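PDB 6VQ5: pheromome Binding Protein from Epiphyas postvittana, which probably binds and carries hydrophobic odorants such as pheromone components. Local coordinates for residues H80-D83 and S84-A88. Sequence-based numbering, arbitrary orientation.
Sequences HGAD and SEVAA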
ATOM      1  N   HIS A  80       9.356   6.738  -7.265  1.00128.73           N
ATOM      2  CA  HIS A  80       8.276   7.756  -7.147  1.00125.04           C
ATOM      3  C   HIS A  80       8.832   9.076  -6.591  1.00126.19           C
ATOM      4  O   HIS A  80       8.071   9.800  -5.922  1.00121.66           O
ATOM      5  CB  HIS A  80       7.137   7.212  -6.274  1.00120.68           C
ATOM      6  CG  HIS A  80       6.339   6.129  -6.920  1.00121.24           C
ATOM      7  ND1 HIS A  80       6.933   5.032  -7.523  1.00124.82           N
ATOM      8  CD2 HIS A  80       5.003   5.967  -7.059  1.00117.90           C
ATOM      9  CE1 HIS A  80       5.994   4.237  -8.000  1.00123.49           C
ATOM     10  NE2 HIS A  80       4.799   4.788  -7.728  1.00119.54           N
ATOM     11  N   GLY A  81      10.113   9.370  -6.842  1.00131.18           N
ATOM     12  CA  GLY A  81      10.720  10.699  -6.630  1.00133.58           C
ATOM     13  C   GLY A  81      11.155  10.962  -5.196  1.00131.37           C
ATOM     14  O   GLY A  81      11.463  12.130  -4.903  1.00135.68           O
ATOM     15  N   ALA A  82      11.204   9.939  -4.335  1.00126.06           N
ATOM     16  CA  ALA A  82      11.780  10.024  -2.973  1.00123.85           C
ATOM     17  C   ALA A  82      13.311  10.071  -3.058  1.00128.66           C
ATOM     18  O   ALA A  82      13.892   9.222  -3.762  1.00131.07           O
ATOM     19  CB  ALA A  82      11.323   8.844  -2.156  1.00119.84           C
ATOM     20  N   ASP A  83      13.944  11.024  -2.366  1.00130.16           N
ATOM     21  CA  ASP A  83      15.417  11.047  -2.185  1.00136.72           C
ATOM     22  C   ASP A  83      15.813   9.878  -1.274  1.00135.22           C
ATOM     23  O   ASP A  83      14.908   9.154  -0.810  1.00129.64           O
ATOM     24  CB  ASP A  83      15.906  12.407  -1.674  1.00141.45           C
ATOM     25  CG  ASP A  83      15.563  12.745  -0.231  1.00139.92           C
ATOM     26  OD1 ASP A  83      15.417  11.811   0.602  1.00138.16           O
ATOM     27  OD2 ASP A  83      15.475  13.950   0.053  1.00142.09           O
ATOM     28  N   SER A  84      17.119   9.716  -1.032  1.00140.25           N
ATOM     29  CA  SER A  84      17.726   8.642  -0.200  1.00140.15           C
ATOM     30  C   SER A  84      17.134   8.672   1.216  1.00135.65           C
ATOM     31  O   SER A  84      16.651   7.621   1.678  1.00130.28           O
ATOM     32  CB  SER A  84      19.229   8.784  -0.172  1.00146.60           C
ATOM     33  OG  SER A  84      19.604  10.098   0.217  1.00148.71           O
ATOM     34  N   GLU A  85      17.172   9.846   1.857  1.00136.43           N
ATOM     35  CA  GLU A  85      16.732  10.080   3.259  1.00133.81           C
ATOM     36  C   GLU A  85      15.243   9.743   3.401  1.00126.79           C
ATOM     37  O   GLU A  85      14.903   8.953   4.305  1.00123.58           O
ATOM     38  CB  GLU A  85      16.989  11.531   3.680  1.00137.18           C
ATOM     39  CG  GLU A  85      18.463  11.905   3.778  1.00144.91           C
ATOM     40  CD  GLU A  85      19.098  12.519   2.536  1.00151.14           C
ATOM     41  OE1 GLU A  85      18.366  12.800   1.551  1.00150.17           O
ATOM     42  OE2 GLU A  85      20.332  12.718   2.553  1.00157.10           O
ATOM     43  N   VAL A  86      14.384  10.312   2.550  1.00124.16           N
ATOM     44  CA  VAL A  86      12.905  10.145   2.690  1.00117.97           C
ATOM     45  C   VAL A  86      12.534   8.677   2.429  1.00115.21           C
ATOM     46  O   VAL A  86      11.732   8.143   3.221  1.00112.44           O
ATOM     47  CB  VAL A  86      12.090  11.120   1.818  1.00116.61           C
ATOM     48  CG1 VAL A  86      12.354  10.951   0.343  1.00119.76           C
ATOM     49  CG2 VAL A  86      10.601  10.982   2.083  1.00111.27           C
ATOM     50  N   ALA A  87      13.100   8.046   1.393  1.00115.93           N
ATOM     51  CA  ALA A  87      12.857   6.625   1.037  1.00112.80           C
ATOM     52  C   ALA A  87      13.079   5.731   2.265  1.00111.84           C
ATOM     53  O   ALA A  87      12.230   4.868   2.534  1.00109.47           O
ATOM     54  CB  ALA A  87      13.754   6.208  -0.099  1.00117.32           C
ATOM     55  N   ALA A  88      14.184   5.944   2.983  1.00113.91           N
ATOM     56  CA  ALA A  88      14.553   5.213   4.217  1.00112.83           C
ATOM     57  C   ALA A  88      13.492   5.444   5.300  1.00107.74           C
ATOM     58  O   ALA A  88      13.128   4.458   5.963  1.00105.66           O
ATOM     59  CB  ALA A  88      15.925   5.639   4.681  1.00117.59           C
TER
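Asp83 caps the helix by accepting from Val86, and the bond between them illustrates how an N-cap residue starts a helix. The backbone N of Val86 donates to Asp83 OD1 at 2.7 Å, almost straight (176°) and nearly in line with the carboxylate C-O bond. A chi1 of 71° sets CG between the backbone N and the carbonyl carbon of Asp83, which brings OD1 to the open amide end of the first turn. The main chain adds the first helical bond, Ala87 N to Asp83 O at 3.1 Å, so one residue accepts through both its side chain and its carbonyl.

Beside this cap, the compact side of the turn is apolar. There the methyl of Ala82 meets Val86 CG1 at 3.4 Å and lies 4.1 Å from Ala87 CB, and both alanines are buried. Ser84 and the end of Glu85 form the exposed, looser side, where Ser84 OG makes a weak bond to Glu85 OE1. The carboxylate planes of Asp83 and Glu85 are 88° apart, with OE1 of Glu85 3.3 Å from OD1 of Asp83; their like charges are probably offset at Asp83 by the amide bond and the helix N-terminus.

Just upstream, Gly81, with its positive phi, is the C-prime residue of the Schellman motif closing helix 70-79. The loop thus links two capped helix ends; Ala82 and Ala87 both rest on Ala77 of helix 70-79 as helix 84-100 begins, and Trp127 touches both Ala82 and His80, the latter a residue of the pocket that holds 2-(2-methoxyethoxy)ethanol.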